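Local coordinates for protein beta-N-acetylhexosaminidase (Beutenbergia cavernae, PDB 5BU9) that probably hydrolyses terminal non-reducing N-acetyl-D-hexosamine residues of N-acetyl-beta-D-hexosaminides, as a member of glycosyl hydrolase family 3, at residues L75-Q80 and L128-V133; K184-L189 and A226-S231; G263-D268 and G292-L297. All blocks are in the same frame, centred on the assembly; numbering follows the deposited sequence.

The three contacts sample successive parts of one TIM-barrel wall, and together show how a curled parallel sheet carries a polar pocket. Contacts 1 and 2, with centres about 12 Å apart, meet through K184, whose NZ lies 2.6 Å from L130 O, a probable hydrogen bond. Contacts 2 and 3 are closer, their centres about 9 Å apart, because their strands 227-230 and 264-267 are direct neighbours: V228 O stands 2.8 Å from V266 N. Each contact also reaches bound glycerol, probably from the crystallisation liquor: D79 of contact 1, K184 and H185 of contact 2 and D268 of contact 3 hydrogen-bond to glycerol, consistent with a sugar-binding pocket.

Contact 1. Residues L75-Q80 and L128-V133; sequences LVATDQ and LNLAPV
A77 and T78 pair with L128 and N129 as parallel neighbours in the wall of a TIM barrel. Three backbone bonds carry the ladder: L128 N to V76 O, T78 N to L128 O, and L130 N to T78 O, the last nearly straight at 174°. On the face that A77 shares with L128, the A77 methyl touches L128, CB to CB, at 4.0 Å; nearly at a right angle to that approach, A77 CB meets L130 CD2 at 3.9 Å. Both leucines continue onto V182 of the next strand. T78 and N129 face the other way, where N129 also packs against F170 and M174 of helix 160-176.

Beyond the regular pairing, the side-chain amide of N129 supplies an acceptor and a donor to the backbone of Q80. With CG anti to its own N (chi1 -163°), the side chain carries the amide toward Q80, which it grips twice. N129 OD1 accepts Q80 N at 2.9 Å through an in-plane lone pair, while ND2 gives a hydrogen to Q80 O. With an alanine in place of N129, Q80 N and Q80 O would probably lose these two partners, leaving the Q80 backbone less firmly tied to this strand. D79 itself, hydrogen-bonded to glycerol through OD1, crosses the base of L130, with that same OD1 3.2 Å from L130 CB.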
# COMPACT_ATOMS: atom_id res chain seq x y z
N LEU A 75 10.54 -3.74 -5.02
CA LEU A 75 9.96 -2.62 -4.31
C LEU A 75 10.15 -2.96 -2.81
O LEU A 75 9.81 -4.07 -2.35
CB LEU A 75 8.48 -2.41 -4.68
CG LEU A 75 8.27 -1.75 -6.04
CD1 LEU A 75 6.83 -1.87 -6.49
CD2 LEU A 75 8.68 -0.27 -6.00
N VAL A 76 10.77 -2.04 -2.08
CA VAL A 76 11.00 -2.22 -0.66
C VAL A 76 10.22 -1.13 0.07
O VAL A 76 10.56 0.05 0.01
CB VAL A 76 12.50 -2.14 -0.30
CG1 VAL A 76 12.68 -2.51 1.13
CG2 VAL A 76 13.34 -3.01 -1.21
N ALA A 77 9.14 -1.54 0.72
CA ALA A 77 8.20 -0.61 1.30
C ALA A 77 8.23 -0.70 2.79
O ALA A 77 8.61 -1.74 3.34
CB ALA A 77 6.77 -0.93 0.80
N THR A 78 7.79 0.37 3.45
CA THR A 78 7.42 0.26 4.86
C THR A 78 6.31 1.27 5.14
O THR A 78 5.90 2.02 4.24
CB THR A 78 8.64 0.47 5.83
OG1 THR A 78 8.22 0.19 7.16
CG2 THR A 78 9.13 1.89 5.79
N ASP A 79 5.79 1.25 6.35
CA ASP A 79 4.79 2.23 6.82
C ASP A 79 5.44 3.39 7.54
O ASP A 79 5.58 3.32 8.78
CB ASP A 79 3.79 1.58 7.79
CG ASP A 79 2.62 0.89 7.10
OD1 ASP A 79 2.50 0.95 5.84
OD2 ASP A 79 1.81 0.28 7.83
N GLN A 80 5.80 4.46 6.82
CA GLN A 80 6.45 5.59 7.48
C GLN A 80 5.56 6.84 7.32
O GLN A 80 5.89 7.75 6.60
CB GLN A 80 7.86 5.83 6.91
CG GLN A 80 8.80 6.70 7.80
CD GLN A 80 9.50 5.91 8.93
OE1 GLN A 80 8.98 4.91 9.40
NE2 GLN A 80 10.69 6.36 9.33
N LEU A 128 9.81 2.64 -1.32
CA LEU A 128 8.39 2.88 -1.40
C LEU A 128 7.84 3.13 -0.01
O LEU A 128 8.08 2.34 0.91
CB LEU A 128 7.66 1.71 -2.07
CG LEU A 128 6.18 1.97 -2.33
CD1 LEU A 128 6.01 3.15 -3.32
CD2 LEU A 128 5.50 0.71 -2.85
N ASN A 129 7.12 4.25 0.16
CA ASN A 129 6.44 4.55 1.42
C ASN A 129 4.93 4.29 1.27
O ASN A 129 4.30 4.83 0.36
CB ASN A 129 6.70 6.00 1.85
CG ASN A 129 6.40 6.26 3.33
OD1 ASN A 129 5.97 5.38 4.05
ND2 ASN A 129 6.64 7.51 3.78
N LEU A 130 4.36 3.47 2.15
CA LEU A 130 2.90 3.31 2.17
C LEU A 130 2.29 4.48 2.95
O LEU A 130 1.85 4.36 4.10
CB LEU A 130 2.49 1.94 2.76
CG LEU A 130 3.18 0.70 2.16
CD1 LEU A 130 2.47 -0.57 2.64
CD2 LEU A 130 3.20 0.73 0.63
N ALA A 131 2.27 5.63 2.27
CA ALA A 131 1.84 6.92 2.82
C ALA A 131 1.98 7.86 1.63
O ALA A 131 2.71 7.54 0.72
CB ALA A 131 2.74 7.35 4.02
N PRO A 132 1.30 9.02 1.62
CA PRO A 132 0.50 9.62 2.68
C PRO A 132 -0.93 9.11 2.72
O PRO A 132 -1.49 8.71 1.71
CB PRO A 132 0.53 11.11 2.33
CG PRO A 132 0.53 11.09 0.78
CD PRO A 132 1.35 9.88 0.41
N VAL A 133 -1.52 9.16 3.91
CA VAL A 133 -2.96 9.00 4.11
C VAL A 133 -3.73 10.17 3.50
O VAL A 133 -3.57 11.31 3.91
CB VAL A 133 -3.29 8.88 5.60
CG1 VAL A 133 -4.76 9.01 5.84
CG2 VAL A 133 -2.77 7.57 6.15

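Contact 2. Residues K184-L189 and A226-S231; sequences KHFPGL and AFVMTS
M229, a selenomethionine, lies side by side with K184 and H185, and its course shows how one long side chain can run alongside two polar ones. At its start, M229 CB touches K184 CB at 3.7 Å. The chain then leaves extended, CG anti to the backbone N (chi1 174°), and CG passes 3.5 Å from V266 O on the next strand. Only at chi3 does it bend. There SE comes 3.8 Å from H185 CD2, approaching the imidazole obliquely, and 4.0 Å from K184 CD. The terminal CE reaches across to L130, lying 3.7 Å from its CD1.

The imidazole is sandwiched within its own segment as well: K184 CG lies over the centre of one face and L189 CD2 over the rim of the opposite face. Its ND1 hydrogen-bonds to OD2 of D135, and NE2 bonds to glycerol. K184 NZ hydrogen-bonds to L130 O and to glycerol, and forms a salt bridge with E81.

The backbones are joined by two bonds around the parallel bridge of F186 with T230. F186 N gives its hydrogen to M229 O at 2.7 Å, in the carbonyl plane, and S231 N returns one to F186 O at 2.8 Å, almost straight at 174°. F186 turns to the other face, its CB against V228 CG1 and its ring edge-to-face with F217, among helix residues L254 and L255. Cis peptides precede H185 and P187, where the chain turns a corner. The aliphatic part of K184 and the imidazole thus pack along the M229 side chain, while their nitrogens meet D135, E81, the L130 carbonyl and glycerol, an arrangement consistent with a polar sugar-binding pocket.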
# COMPACT_ATOMS: atom_id res chain seq x y z
N LYS A 184 -3.38 6.43 0.33
CA LYS A 184 -4.25 5.40 0.95
C LYS A 184 -5.32 6.08 1.83
O LYS A 184 -5.11 7.22 2.25
CB LYS A 184 -3.38 4.44 1.74
CG LYS A 184 -2.67 5.05 2.96
CD LYS A 184 -1.72 4.00 3.53
CE LYS A 184 -1.23 4.36 4.90
NZ LYS A 184 -0.20 3.38 5.44
N HIS A 185 -6.48 5.46 2.08
CA HIS A 185 -6.91 4.16 1.55
C HIS A 185 -8.18 4.34 0.73
O HIS A 185 -9.24 4.59 1.29
CB HIS A 185 -7.20 3.15 2.68
CG HIS A 185 -6.20 3.15 3.79
ND1 HIS A 185 -6.04 4.21 4.66
CD2 HIS A 185 -5.32 2.20 4.21
CE1 HIS A 185 -5.11 3.92 5.55
NE2 HIS A 185 -4.66 2.70 5.30
N PHE A 186 -8.09 4.18 -0.58
CA PHE A 186 -9.18 4.49 -1.48
C PHE A 186 -10.34 3.50 -1.29
O PHE A 186 -10.12 2.30 -1.20
CB PHE A 186 -8.67 4.45 -2.93
CG PHE A 186 -9.64 4.94 -3.92
CD1 PHE A 186 -9.66 6.27 -4.27
CD2 PHE A 186 -10.55 4.08 -4.50
CE1 PHE A 186 -10.55 6.76 -5.20
CE2 PHE A 186 -11.48 4.57 -5.45
CZ PHE A 186 -11.47 5.91 -5.79
N PRO A 187 -11.58 4.00 -1.26
CA PRO A 187 -12.03 5.39 -1.52
C PRO A 187 -12.11 6.31 -0.30
O PRO A 187 -12.62 7.43 -0.41
CB PRO A 187 -13.44 5.18 -2.12
CG PRO A 187 -13.95 3.93 -1.39
CD PRO A 187 -12.71 3.04 -1.17
N GLY A 188 -11.58 5.87 0.83
CA GLY A 188 -11.54 6.69 2.03
C GLY A 188 -11.93 5.92 3.29
O GLY A 188 -13.02 5.36 3.38
N LEU A 189 -11.04 5.88 4.26
CA LEU A 189 -11.25 5.10 5.48
C LEU A 189 -11.53 6.00 6.68
O LEU A 189 -11.62 5.53 7.81
CB LEU A 189 -10.02 4.24 5.75
CG LEU A 189 -10.11 2.86 6.38
CD1 LEU A 189 -11.31 2.08 5.87
CD2 LEU A 189 -8.82 2.11 6.08
N ALA A 226 1.67 7.43 -8.23
CA ALA A 226 2.07 6.28 -9.04
C ALA A 226 1.53 4.98 -8.46
O ALA A 226 1.56 3.94 -9.13
CB ALA A 226 3.58 6.22 -9.15
N PHE A 227 1.12 5.04 -7.19
CA PHE A 227 0.57 3.91 -6.43
C PHE A 227 -0.62 4.41 -5.62
O PHE A 227 -0.57 5.48 -4.99
CB PHE A 227 1.58 3.30 -5.44
CG PHE A 227 2.80 2.68 -6.09
CD1 PHE A 227 3.84 3.49 -6.55
CD2 PHE A 227 2.92 1.29 -6.20
CE1 PHE A 227 4.98 2.93 -7.15
CE2 PHE A 227 4.05 0.71 -6.80
CZ PHE A 227 5.09 1.53 -7.29
N VAL A 228 -1.68 3.61 -5.62
CA VAL A 228 -2.85 3.85 -4.78
C VAL A 228 -3.15 2.58 -4.00
O VAL A 228 -3.19 1.48 -4.58
CB VAL A 228 -4.08 4.29 -5.60
CG1 VAL A 228 -5.30 4.34 -4.70
CG2 VAL A 228 -3.82 5.64 -6.31
N MSE A 229 -3.40 2.72 -2.71
CA MSE A 229 -3.86 1.58 -1.89
C MSE A 229 -5.37 1.62 -1.64
O MSE A 229 -5.95 2.67 -1.36
CB MSE A 229 -3.12 1.53 -0.55
CG MSE A 229 -3.65 0.46 0.38
SE MSE A 229 -2.74 0.42 2.10
CE MSE A 229 -1.08 -0.32 1.54
N THR A 230 -6.01 0.47 -1.77
CA THR A 230 -7.45 0.33 -1.55
C THR A 230 -7.76 -0.17 -0.12
O THR A 230 -6.98 -0.94 0.47
CB THR A 230 -8.07 -0.65 -2.56
OG1 THR A 230 -7.33 -1.88 -2.48
CG2 THR A 230 -8.01 -0.09 -4.03
N SER A 231 -8.89 0.30 0.40
CA SER A 231 -9.58 -0.13 1.61
C SER A 231 -10.26 -1.50 1.48
O SER A 231 -10.65 -1.87 0.37
CB SER A 231 -10.65 0.92 1.93
OG SER A 231 -11.52 0.54 2.95

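Contact 3. Residues G263-D268 and G292-L297; sequences GVVVTD and GTDIVL
V265 O is the acceptor on which two amides converge: I295 N at 2.9 Å and D294 N at 2.8 Å, the latter on an in-plane lone pair. D294 answers from its side chain, OD2 taking V265 N at 2.8 Å on the anti side of the carboxylate, so that the backbone of V265 is held at both its N and its O. Further along, T267 N binds I295 O, and L297 N reaches T267 OG1 at 2.9 Å with a nearly straight angle of 170°. That hydroxyl can serve because chi1 (64°) places it between the backbone N and carbonyl carbon; it passes its own hydrogen to D268 O. The methyl branch goes elsewhere, T267 CG2 meeting T293 CG2 at 3.7 Å, and V264 CG1 meets I295 CD1 at 3.8 Å.

A second shell fixes the carboxylate. R256 forms a salt bridge to D294 OD2 and also binds the carbonyls of G263 and G292, while R332 of helix 320-336 pairs with OD1. G292 itself closes helix 281-291 in a Schellman motif. Strand 264-267, helix 281-291 and strand 296-298 form a beta-alpha-beta crossover of the TIM barrel, whose wall continues to strand 15-20, where I295 and L297 pack on M16.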
# COMPACT_ATOMS: atom_id res chain seq x y z
N GLY A 263 -1.64 3.87 -12.64
CA GLY A 263 -0.49 3.31 -11.95
C GLY A 263 -0.83 2.02 -11.24
O GLY A 263 -1.73 1.28 -11.67
N VAL A 264 -0.13 1.76 -10.14
CA VAL A 264 -0.21 0.49 -9.46
C VAL A 264 -1.18 0.54 -8.28
O VAL A 264 -1.09 1.44 -7.42
CB VAL A 264 1.19 0.07 -9.01
CG1 VAL A 264 1.12 -1.06 -8.02
CG2 VAL A 264 2.06 -0.28 -10.24
N VAL A 265 -2.13 -0.39 -8.26
CA VAL A 265 -3.11 -0.51 -7.19
C VAL A 265 -2.63 -1.56 -6.18
O VAL A 265 -2.38 -2.71 -6.56
CB VAL A 265 -4.51 -0.89 -7.71
CG1 VAL A 265 -5.44 -1.19 -6.54
CG2 VAL A 265 -5.07 0.21 -8.59
N VAL A 266 -2.52 -1.17 -4.92
CA VAL A 266 -2.04 -2.03 -3.84
C VAL A 266 -3.20 -2.30 -2.89
O VAL A 266 -3.93 -1.36 -2.57
CB VAL A 266 -0.87 -1.38 -3.09
CG1 VAL A 266 -0.22 -2.33 -2.06
CG2 VAL A 266 0.14 -0.92 -4.11
N THR A 267 -3.40 -3.55 -2.48
CA THR A 267 -4.40 -3.81 -1.44
C THR A 267 -3.89 -3.33 -0.10
O THR A 267 -2.67 -3.22 0.13
CB THR A 267 -4.77 -5.31 -1.26
OG1 THR A 267 -3.61 -6.03 -0.80
CG2 THR A 267 -5.31 -5.93 -2.54
N ASP A 268 -4.82 -3.04 0.81
CA ASP A 268 -4.49 -3.02 2.23
C ASP A 268 -4.02 -4.46 2.59
O ASP A 268 -4.22 -5.42 1.82
CB ASP A 268 -5.72 -2.57 3.03
CG ASP A 268 -5.41 -2.22 4.49
OD1 ASP A 268 -4.26 -2.42 4.95
OD2 ASP A 268 -6.34 -1.79 5.19
N GLY A 292 -8.87 -5.49 -10.15
CA GLY A 292 -7.97 -4.59 -10.87
C GLY A 292 -6.74 -4.28 -10.02
O GLY A 292 -6.05 -3.31 -10.28
N THR A 293 -6.50 -5.06 -8.97
CA THR A 293 -5.33 -4.91 -8.12
C THR A 293 -4.03 -5.36 -8.80
O THR A 293 -3.99 -6.41 -9.44
CB THR A 293 -5.48 -5.76 -6.86
OG1 THR A 293 -6.59 -5.27 -6.11
CG2 THR A 293 -4.22 -5.71 -6.02
N ASP A 294 -2.96 -4.59 -8.62
CA ASP A 294 -1.63 -5.02 -9.12
C ASP A 294 -0.70 -5.60 -8.05
O ASP A 294 0.14 -6.45 -8.32
CB ASP A 294 -0.95 -3.84 -9.80
CG ASP A 294 -1.89 -3.11 -10.77
OD1 ASP A 294 -2.49 -3.77 -11.67
OD2 ASP A 294 -2.09 -1.89 -10.60
N ILE A 295 -0.86 -5.17 -6.81
CA ILE A 295 -0.03 -5.76 -5.76
C ILE A 295 -0.87 -6.15 -4.54
O ILE A 295 -1.56 -5.31 -3.95
CB ILE A 295 1.14 -4.82 -5.36
CG1 ILE A 295 2.11 -4.59 -6.53
CG2 ILE A 295 1.87 -5.36 -4.10
CD1 ILE A 295 3.27 -3.58 -6.22
N VAL A 296 -0.83 -7.43 -4.19
CA VAL A 296 -1.53 -7.95 -3.03
C VAL A 296 -0.58 -7.89 -1.84
O VAL A 296 0.49 -8.53 -1.85
CB VAL A 296 -2.02 -9.37 -3.29
CG1 VAL A 296 -2.76 -9.93 -2.07
CG2 VAL A 296 -2.93 -9.40 -4.56
N LEU A 297 -0.94 -7.11 -0.83
CA LEU A 297 -0.08 -6.91 0.32
C LEU A 297 -0.29 -8.06 1.31
O LEU A 297 -1.41 -8.29 1.75
CB LEU A 297 -0.37 -5.56 0.96
CG LEU A 297 0.47 -5.22 2.21
CD1 LEU A 297 1.94 -5.19 1.87
CD2 LEU A 297 0.01 -3.90 2.82